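Long-range contacts in ATP-dependent 6-phosphofructokinase isozyme 2 (Escherichia coli, PDB 3N1C), which catalyses the magnesium-dependent transfer of phosphate from ATP to fructose 6-phosphate, giving fructose 1,6-bisphosphate, the first committing step of glycolysis: residues L7-S12 / G138-G143; F35-G40 / V70-D75; A85-R90 / G110-E115. One frame throughout, in Å; residues are numbered along the deposited sequence.

Interaction 1 (L7-S12 / G138-G143); sequences LTLAPS and GSLPPG. With F6P (6-O-phosphono-beta-D-fructofuranose), chain E.
Leu9 and Ala10 pack against Ser139, Leu140 and Pro141 where two loops leave the C-terminal ends of the neighbouring parallel strands 4-7 and 133-137, in the alpha/beta core of a ribokinase-like fold. The apolar part begins with Leu9 and Leu140, which lie side by side and point the same way, Leu9 CD1 3.6 Å from Leu140 CD2. Alongside, the Pro141 ring covers the root of Leu9, Pro141 CD 3.7 Å from Leu9 CB, while Pro141 CG lies 4.1 Å from Ala10 CB. A glycine in place of Pro141 would probably open a gap beside Leu9 CB and the Ala10 methyl and set the backbone of the loop freer to turn. Polar linkage comes through water: one molecule accepts from Ala10 N at 2.9 Å and lies 2.7 Å from Ser139 O, a likely acceptor, bridging loops that share no direct hydrogen bond. Ser139 also binds the phosphate of the ligand, and packs on Arg29 of the second subunit. Ser139 N donates to F6P O1P at 2.8 Å. With OG set between the backbone N and the carbonyl carbon (chi1 66°), the hydroxyl grips the neighbouring phosphate oxygen, Ser139 OG to F6P O2P measuring 2.7 Å.

Interaction 2 (F35-G40 / V70-D75); sequences FEPGGG and VSLLAD. With F6P (6-O-phosphono-beta-D-fructofuranose), chain E.
Pro37 presses its ring onto Leu72 and Leu73, two successive residues of helix 63-75, and buries more of its own surface there than any other residue of 35-40. Pro37 CG rests 3.7 Å from Leu72 CB, the two side chains crossing obliquely, whereas Leu73 slides past the ring in the opposite direction and brings its CD2 within 3.7 Å of Pro37 CB. Leu72 keeps CG beside its backbone N, anti to the carbonyl carbon (chi1 -71°), and from there Leu72 CD1 lies over the strand, 3.9 Å from Phe35 CB and 4.0 Å from Glu36 C. Phe35 offers this helix segment little beyond its CB; its ring leads away, to meet the ring of His68 and pack on Leu13 and Ser15 of strand 12-19.

Strand and helix segments run almost at right angles, 94° between their directions, with axes 7.3 Å apart at closest. In the next shell, Ile42 and Arg46 of helix 40-50 touch both Pro37 and Leu73, and Leu13 lies against Leu72. Glu36 turns its CB from the helix, and its OE2 is hydrogen-bonded to Thr292 OG1.

Beyond Pro37 the chain enters the glycine run of the PfkB family signature. Gly38 passes so close to the sugar that a side-chain carbon there would collide with F6P O3. Gly39, the N-cap of helix 40-50, gives its N-H to F6P O3 in a weak hydrogen bond of 3.3 Å from Gly39 N.

Across the strand-helix junction itself no hydrogen bond is made. Between these two segments strand 34-38 is held to helix 63-75 by apolar packing, while the glycine backbone that follows adds one weak hydrogen bond to a sugar held mainly by other residues, among them Asp14, Asn92 and Asp256.

Interaction 3 (A85-R90 / G110-E115); sequences AKDWTR and GAALNE. With F6P (6-O-phosphono-beta-D-fructofuranose), chain E.
Asp87 and Arg90 both direct their CB atoms toward 110-115, while those of Trp88 and Thr89 between them point away; Asp87 meets Ala111 and Ala112, Arg90 meets Gly110. The Asp87 carboxylate lies beside the two alanines, with CG anti to its own N (chi1 -157°). Asp87 OD2 accepts from Ala112 N at 3.0 Å through the anti lone pair, in a fairly straight bond of 159°, and the same OD2 is 3.7 Å from Ala111 CB. That methyl also nestles against the backbone, Ala111 CB 3.2 Å from Trp88 O. Water completes the pairing: one molecule accepts a hydrogen bond from Asp87 N and donates one to Ala112 O, and another accepts from both Arg90 N and Ala111 N. Trp88 packs instead on Ala64 and Thr65 of helix 63-75, and on Ala64 of the second subunit.

Arg90 runs extended past Gly110, with Arg90 CD 3.7 Å from Gly110 CA. Its guanidinium lies with the phosphorus of the substrate in plane at its edge, and two nitrogens converge on one oxygen: F6P O2P is 2.7 Å from Arg90 NH1 and 2.9 Å from Arg90 NH2. Second-shell carbonyls hold the group's rotation, Pro11 O at NE, Ala10 O at NH2 and Met108 O at NH1. An arginine anchored in this way belongs to the phosphate pocket of the fructose 6-phosphate site.

From the N terminus, the chain leaves strand 4-7 through 7-12, which meets 138-143, after the adjacent strand 133-137; interaction 1 thus closes the widest of the three loops, across two neighbouring strands of the parallel sheet. Interactions 2 and 3 are nested inside it, one after the other without crossing. Interaction 2 closes a loop of 29 residues between strand 34-38 of the smaller mixed sheet and helix 63-75; interaction 3 closes the shortest, joining the connections that follow strands 80-85 and 103-107. Ser12 N, 3.0 Å from Gly38 O, links interaction 1 to interaction 2, and Pro141 and Pro142 pack against 110-115. Interactions 2 and 3 do not touch, but all three reach the same fructose 6-phosphate.

Interaction 1 (L7-S12 / G138-G143)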
loop_
_atom_site.group_PDB
_atom_site.type_symbol
_atom_site.label_atom_id
_atom_site.label_comp_id
_atom_site.label_asym_id
_atom_site.label_seq_id
_atom_site.Cartn_x
_atom_site.Cartn_y
_atom_site.Cartn_z
ATOM N N LEU A 7 17.887 14.565 28.620
ATOM C CA LEU A 7 17.684 13.271 29.256
ATOM C C LEU A 7 16.941 12.358 28.298
ATOM O O LEU A 7 15.900 12.732 27.762
ATOM C CB LEU A 7 16.878 13.429 30.547
ATOM C CG LEU A 7 16.536 12.125 31.273
ATOM C CD1 LEU A 7 17.804 11.460 31.797
ATOM C CD2 LEU A 7 15.556 12.386 32.409
ATOM N N THR A 8 17.490 11.168 28.075
ATOM C CA THR A 8 16.865 10.183 27.205
ATOM C C THR A 8 16.719 8.875 27.966
ATOM O O THR A 8 17.676 8.110 28.081
ATOM C CB THR A 8 17.714 9.923 25.948
ATOM O OG1 THR A 8 18.063 11.170 25.339
ATOM C CG2 THR A 8 16.948 9.064 24.952
ATOM N N LEU A 9 15.525 8.626 28.492
ATOM C CA LEU A 9 15.287 7.422 29.276
ATOM C C LEU A 9 15.258 6.179 28.393
ATOM O O LEU A 9 15.472 5.071 28.877
ATOM C CB LEU A 9 14.001 7.552 30.092
ATOM C CG LEU A 9 14.100 8.570 31.232
ATOM C CD1 LEU A 9 12.749 8.798 31.895
ATOM C CD2 LEU A 9 15.135 8.117 32.253
ATOM N N ALA A 10 15.017 6.378 27.097
ATOM C CA ALA A 10 15.016 5.288 26.123
ATOM C C ALA A 10 15.913 5.607 24.923
ATOM O O ALA A 10 15.427 5.984 23.857
ATOM C CB ALA A 10 13.594 5.000 25.650
ATOM N N PRO A 11 17.233 5.474 25.093
ATOM C CA PRO A 11 18.119 5.747 23.958
ATOM C C PRO A 11 17.965 4.664 22.902
ATOM O O PRO A 11 17.321 3.652 23.153
ATOM C CB PRO A 11 19.523 5.663 24.574
ATOM C CG PRO A 11 19.319 5.710 26.053
ATOM C CD PRO A 11 17.982 5.085 26.295
ATOM N N SER A 12 18.550 4.879 21.731
ATOM C CA SER A 12 18.506 3.885 20.675
ATOM C C SER A 12 19.803 3.911 19.897
ATOM O O SER A 12 20.355 4.982 19.632
ATOM C CB SER A 12 17.340 4.162 19.722
ATOM O OG SER A 12 17.434 3.363 18.556
ATOM N N GLY A 138 11.771 11.984 24.312
ATOM C CA GLY A 138 11.726 10.610 23.837
ATOM C C GLY A 138 10.708 9.766 24.577
ATOM O O GLY A 138 10.081 10.237 25.526
ATOM N N SER A 139 10.542 8.517 24.147
ATOM C CA SER A 139 9.588 7.614 24.790
ATOM C C SER A 139 10.061 7.162 26.168
ATOM O O SER A 139 11.237 7.298 26.510
ATOM C CB SER A 139 9.331 6.387 23.914
ATOM O OG SER A 139 10.501 5.595 23.790
ATOM N N LEU A 140 9.131 6.627 26.954
ATOM C CA LEU A 140 9.452 6.017 28.240
ATOM C C LEU A 140 9.681 4.516 28.075
ATOM O O LEU A 140 8.911 3.835 27.405
ATOM C CB LEU A 140 8.315 6.231 29.243
ATOM C CG LEU A 140 8.218 7.558 29.994
ATOM C CD1 LEU A 140 7.002 7.541 30.899
ATOM C CD2 LEU A 140 9.477 7.804 30.807
ATOM N N PRO A 141 10.743 3.992 28.696
ATOM C CA PRO A 141 10.976 2.547 28.651
ATOM C C PRO A 141 9.858 1.821 29.384
ATOM O O PRO A 141 9.311 2.369 30.339
ATOM C CB PRO A 141 12.282 2.377 29.432
ATOM C CG PRO A 141 12.921 3.725 29.439
ATOM C CD PRO A 141 11.789 4.704 29.446
ATOM N N PRO A 142 9.509 0.606 28.938
ATOM C CA PRO A 142 8.582 -0.205 29.734
ATOM C C PRO A 142 9.179 -0.381 31.118
ATOM O O PRO A 142 10.397 -0.512 31.227
ATOM C CB PRO A 142 8.569 -1.547 29.000
ATOM C CG PRO A 142 8.985 -1.225 27.601
ATOM C CD PRO A 142 9.959 -0.086 27.720
ATOM N N GLY A 143 8.349 -0.369 32.155
ATOM C CA GLY A 143 8.835 -0.510 33.517
ATOM C C GLY A 143 9.054 0.805 34.246
ATOM O O GLY A 143 9.156 0.829 35.471
HETATM O O1 F6P E . 13.106 11.135 16.936
HETATM C C1 F6P E . 13.999 10.304 16.261
HETATM C C2 F6P E . 14.661 9.338 17.293
HETATM O O2 F6P E . 14.491 9.503 18.719
HETATM C C3 F6P E . 15.461 8.130 16.787
HETATM O O3 F6P E . 16.839 8.291 16.634
HETATM C C4 F6P E . 14.823 6.845 17.170
HETATM O O4 F6P E . 15.278 5.566 16.818
HETATM C C5 F6P E . 13.386 7.187 17.479
HETATM O O5 F6P E . 13.328 8.647 17.312
HETATM C C6 F6P E . 12.970 6.757 18.895
HETATM O O6 F6P E . 11.605 7.052 19.051
HETATM P P F6P E . 10.855 6.997 20.525
HETATM O O1P F6P E . 11.579 8.025 21.596
HETATM O O2P F6P E . 10.916 5.480 21.156
HETATM O O3P F6P E . 9.470 7.421 20.361
HETATM O O HOH W 1 13.552 8.495 25.803
#

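Interaction 2 (F35-G40 / V70-D75)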
loop_
_atom_site.group_PDB
_atom_site.type_symbol
_atom_site.label_atom_id
_atom_site.label_comp_id
_atom_site.label_asym_id
_atom_site.label_seq_id
_atom_site.Cartn_x
_atom_site.Cartn_y
_atom_site.Cartn_z
ATOM N N PHE A 35 25.203 2.944 11.207
ATOM C CA PHE A 35 24.705 3.245 12.545
ATOM C C PHE A 35 24.827 4.720 12.896
ATOM O O PHE A 35 25.733 5.397 12.423
ATOM C CB PHE A 35 25.471 2.430 13.581
ATOM C CG PHE A 35 25.327 0.947 13.421
ATOM C CD1 PHE A 35 26.285 0.215 12.741
ATOM C CD2 PHE A 35 24.242 0.281 13.966
ATOM C CE1 PHE A 35 26.158 -1.157 12.604
ATOM C CE2 PHE A 35 24.109 -1.088 13.827
ATOM C CZ PHE A 35 25.068 -1.805 13.150
ATOM N N GLU A 36 23.914 5.206 13.736
ATOM C CA GLU A 36 24.020 6.547 14.296
ATOM C C GLU A 36 23.344 6.612 15.671
ATOM O O GLU A 36 22.515 5.766 15.998
ATOM C CB GLU A 36 23.424 7.581 13.343
ATOM C CG GLU A 36 21.912 7.578 13.277
ATOM C CD GLU A 36 21.385 8.476 12.173
ATOM O OE1 GLU A 36 22.079 8.622 11.149
ATOM O OE2 GLU A 36 20.277 9.033 12.327
ATOM N N PRO A 37 23.718 7.606 16.493
ATOM C CA PRO A 37 23.127 7.732 17.831
ATOM C C PRO A 37 21.649 8.046 17.704
ATOM O O PRO A 37 21.269 8.730 16.753
ATOM C CB PRO A 37 23.868 8.935 18.432
ATOM C CG PRO A 37 25.097 9.092 17.611
ATOM C CD PRO A 37 24.725 8.646 16.235
ATOM N N GLY A 38 20.830 7.561 18.633
ATOM C CA GLY A 38 19.395 7.764 18.544
ATOM C C GLY A 38 18.700 7.933 19.881
ATOM O O GLY A 38 19.264 7.638 20.935
ATOM N N GLY A 39 17.454 8.392 19.833
ATOM C CA GLY A 39 16.718 8.710 21.042
ATOM C C GLY A 39 16.476 10.204 21.100
ATOM O O GLY A 39 17.318 10.986 20.661
ATOM N N GLY A 40 15.326 10.603 21.633
ATOM C CA GLY A 40 14.901 11.995 21.581
ATOM C C GLY A 40 15.926 12.987 22.107
ATOM O O GLY A 40 16.412 13.841 21.366
ATOM N N VAL A 70 27.457 4.999 22.626
ATOM C CA VAL A 70 28.381 5.924 23.281
ATOM C C VAL A 70 29.547 6.286 22.362
ATOM O O VAL A 70 29.908 7.453 22.241
ATOM C CB VAL A 70 28.907 5.354 24.609
ATOM C CG1 VAL A 70 29.994 6.247 25.181
ATOM C CG2 VAL A 70 27.761 5.202 25.597
ATOM N N SER A 71 30.125 5.282 21.710
ATOM C CA SER A 71 31.237 5.497 20.782
ATOM C C SER A 71 30.882 6.468 19.659
ATOM O O SER A 71 31.690 7.319 19.278
ATOM C CB SER A 71 31.681 4.164 20.175
ATOM O OG SER A 71 32.799 4.346 19.326
ATOM N N LEU A 72 29.675 6.325 19.117
ATOM C CA LEU A 72 29.217 7.185 18.030
ATOM C C LEU A 72 29.049 8.635 18.485
ATOM O O LEU A 72 29.303 9.570 17.725
ATOM C CB LEU A 72 27.897 6.654 17.459
ATOM C CG LEU A 72 28.011 5.364 16.647
ATOM C CD1 LEU A 72 26.667 4.636 16.544
ATOM C CD2 LEU A 72 28.584 5.667 15.274
ATOM N N LEU A 73 28.619 8.829 19.726
ATOM C CA LEU A 73 28.460 10.182 20.231
ATOM C C LEU A 73 29.841 10.783 20.463
ATOM O O LEU A 73 30.045 11.979 20.278
ATOM C CB LEU A 73 27.590 10.203 21.493
ATOM C CG LEU A 73 26.086 10.126 21.180
ATOM C CD1 LEU A 73 25.263 9.771 22.416
ATOM C CD2 LEU A 73 25.598 11.440 20.554
ATOM N N ALA A 74 30.797 9.940 20.838
ATOM C CA ALA A 74 32.181 10.387 20.978
ATOM C C ALA A 74 32.725 10.839 19.625
ATOM O O ALA A 74 33.433 11.838 19.538
ATOM C CB ALA A 74 33.035 9.291 21.547
ATOM N N ASP A 75 32.383 10.100 18.572
ATOM C CA ASP A 75 32.843 10.423 17.224
ATOM C C ASP A 75 32.298 11.771 16.761
ATOM O O ASP A 75 32.911 12.436 15.931
ATOM C CB ASP A 75 32.424 9.336 16.226
ATOM C CG ASP A 75 33.190 8.037 16.412
ATOM O OD1 ASP A 75 34.254 8.040 17.071
ATOM O OD2 ASP A 75 32.722 7.006 15.885
HETATM O O1 F6P E . 13.106 11.135 16.936
HETATM C C1 F6P E . 13.999 10.304 16.261
HETATM C C2 F6P E . 14.661 9.338 17.293
HETATM O O2 F6P E . 14.491 9.503 18.719
HETATM C C3 F6P E . 15.461 8.130 16.787
HETATM O O3 F6P E . 16.839 8.291 16.634
HETATM C C4 F6P E . 14.823 6.845 17.170
HETATM O O4 F6P E . 15.278 5.566 16.818
HETATM C C5 F6P E . 13.386 7.187 17.479
HETATM O O5 F6P E . 13.328 8.647 17.312
HETATM C C6 F6P E . 12.970 6.757 18.895
HETATM O O6 F6P E . 11.605 7.052 19.051
HETATM P P F6P E . 10.855 6.997 20.525
HETATM O O1P F6P E . 11.579 8.025 21.596
HETATM O O2P F6P E . 10.916 5.480 21.156
HETATM O O3P F6P E . 9.470 7.421 20.361
#

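Interaction 3 (A85-R90 / G110-E115)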
loop_
_atom_site.group_PDB
_atom_site.type_symbol
_atom_site.label_atom_id
_atom_site.label_comp_id
_atom_site.label_asym_id
_atom_site.label_seq_id
_atom_site.Cartn_x
_atom_site.Cartn_y
_atom_site.Cartn_z
ATOM N N ALA A 85 23.721 0.253 32.198
ATOM C CA ALA A 85 22.486 -0.501 32.379
ATOM C C ALA A 85 22.677 -1.963 31.989
ATOM O O ALA A 85 23.494 -2.284 31.123
ATOM C CB ALA A 85 21.358 0.121 31.571
ATOM N N LYS A 86 21.985 -2.847 32.716
ATOM C CA LYS A 86 21.980 -4.298 32.468
ATOM C C LYS A 86 21.299 -4.780 31.176
ATOM O O LYS A 86 21.843 -5.622 30.459
ATOM C CB LYS A 86 21.380 -5.035 33.669
ATOM C CG LYS A 86 22.309 -5.128 34.869
ATOM C CD LYS A 86 21.650 -5.869 36.021
ATOM C CE LYS A 86 21.474 -7.345 35.699
ATOM N NZ LYS A 86 20.426 -7.566 34.665
ATOM N N ASP A 87 20.119 -4.237 30.878
ATOM C CA ASP A 87 19.403 -4.553 29.647
ATOM C C ASP A 87 20.025 -3.806 28.454
ATOM O O ASP A 87 20.315 -2.609 28.536
ATOM C CB ASP A 87 17.917 -4.222 29.800
ATOM C CG ASP A 87 17.038 -4.995 28.830
ATOM O OD1 ASP A 87 17.411 -6.131 28.460
ATOM O OD2 ASP A 87 15.967 -4.471 28.442
ATOM N N TRP A 88 20.239 -4.520 27.353
ATOM C CA TRP A 88 20.938 -3.969 26.192
ATOM C C TRP A 88 20.164 -2.852 25.490
ATOM O O TRP A 88 18.962 -2.967 25.255
ATOM C CB TRP A 88 21.257 -5.078 25.191
ATOM C CG TRP A 88 22.499 -5.855 25.507
ATOM C CD1 TRP A 88 22.929 -6.260 26.741
ATOM C CD2 TRP A 88 23.466 -6.339 24.568
ATOM N NE1 TRP A 88 24.108 -6.957 26.626
ATOM C CE2 TRP A 88 24.459 -7.020 25.301
ATOM C CE3 TRP A 88 23.592 -6.258 23.176
ATOM C CZ2 TRP A 88 25.561 -7.618 24.692
ATOM C CZ3 TRP A 88 24.686 -6.854 22.571
ATOM C CH2 TRP A 88 25.656 -7.522 23.329
ATOM N N THR A 89 20.871 -1.778 25.149
ATOM C CA THR A 89 20.285 -0.663 24.408
ATOM C C THR A 89 19.561 -1.151 23.156
ATOM O O THR A 89 20.103 -1.939 22.389
ATOM C CB THR A 89 21.374 0.350 23.993
ATOM O OG1 THR A 89 21.938 0.942 25.166
ATOM C CG2 THR A 89 20.794 1.440 23.114
ATOM N N ARG A 90 18.335 -0.682 22.955
ATOM C CA ARG A 90 17.553 -1.085 21.789
ATOM C C ARG A 90 18.222 -0.665 20.481
ATOM O O ARG A 90 18.985 0.311 20.428
ATOM C CB ARG A 90 16.149 -0.489 21.851
ATOM C CG ARG A 90 16.131 1.016 21.636
ATOM C CD ARG A 90 14.727 1.568 21.564
ATOM N NE ARG A 90 14.706 3.007 21.820
ATOM C CZ ARG A 90 13.686 3.809 21.524
ATOM N NH1 ARG A 90 12.597 3.318 20.949
ATOM N NH2 ARG A 90 13.756 5.112 21.798
ATOM N N GLY A 110 12.149 0.858 24.295
ATOM C CA GLY A 110 13.398 1.145 24.982
ATOM C C GLY A 110 13.780 0.023 25.933
ATOM O O GLY A 110 12.914 -0.666 26.470
ATOM N N ALA A 111 15.078 -0.169 26.139
ATOM C CA ALA A 111 15.556 -1.149 27.114
ATOM C C ALA A 111 15.045 -0.799 28.507
ATOM O O ALA A 111 14.888 0.373 28.839
ATOM C CB ALA A 111 17.073 -1.200 27.112
ATOM N N ALA A 112 14.786 -1.818 29.321
ATOM C CA ALA A 112 14.284 -1.597 30.673
ATOM C C ALA A 112 15.354 -0.991 31.572
ATOM O O ALA A 112 16.549 -1.117 31.303
ATOM C CB ALA A 112 13.766 -2.904 31.273
ATOM N N LEU A 113 14.913 -0.330 32.636
ATOM C CA LEU A 113 15.812 0.168 33.671
ATOM C C LEU A 113 15.409 -0.425 35.016
ATOM O O LEU A 113 14.220 -0.556 35.301
ATOM C CB LEU A 113 15.732 1.691 33.757
ATOM C CG LEU A 113 15.990 2.490 32.483
ATOM C CD1 LEU A 113 15.727 3.970 32.733
ATOM C CD2 LEU A 113 17.408 2.262 31.983
ATOM N N ASN A 114 16.390 -0.782 35.841
ATOM C CA ASN A 114 16.093 -1.243 37.197
ATOM C C ASN A 114 16.101 -0.091 38.204
ATOM O O ASN A 114 16.277 1.067 37.825
ATOM C CB ASN A 114 17.033 -2.380 37.629
ATOM C CG ASN A 114 18.430 -1.900 37.969
ATOM O OD1 ASN A 114 19.301 -2.695 38.322
ATOM N ND2 ASN A 114 18.651 -0.600 37.872
ATOM N N GLU A 115 15.908 -0.405 39.481
ATOM C CA GLU A 115 15.824 0.632 40.502
ATOM C C GLU A 115 17.111 1.437 40.576
ATOM O O GLU A 115 17.082 2.667 40.636
ATOM C CB GLU A 115 15.517 0.024 41.876
ATOM C CG GLU A 115 14.215 -0.765 41.954
ATOM C CD GLU A 115 12.979 0.120 41.995
ATOM O OE1 GLU A 115 11.952 -0.329 42.554
ATOM O OE2 GLU A 115 13.031 1.257 41.474
HETATM O O1 F6P E . 13.106 11.135 16.936
HETATM C C1 F6P E . 13.999 10.304 16.261
HETATM C C2 F6P E . 14.661 9.338 17.293
HETATM O O2 F6P E . 14.491 9.503 18.719
HETATM C C3 F6P E . 15.461 8.130 16.787
HETATM O O3 F6P E . 16.839 8.291 16.634
HETATM C C4 F6P E . 14.823 6.845 17.170
HETATM O O4 F6P E . 15.278 5.566 16.818
HETATM C C5 F6P E . 13.386 7.187 17.479
HETATM O O5 F6P E . 13.328 8.647 17.312
HETATM C C6 F6P E . 12.970 6.757 18.895
HETATM O O6 F6P E . 11.605 7.052 19.051
HETATM P P F6P E . 10.855 6.997 20.525
HETATM O O1P F6P E . 11.579 8.025 21.596
HETATM O O2P F6P E . 10.916 5.480 21.156
HETATM O O3P F6P E . 9.470 7.421 20.361
HETATM O O HOH W 2 18.582 -2.423 32.686
HETATM O O HOH W 3 17.267 1.591 24.953
#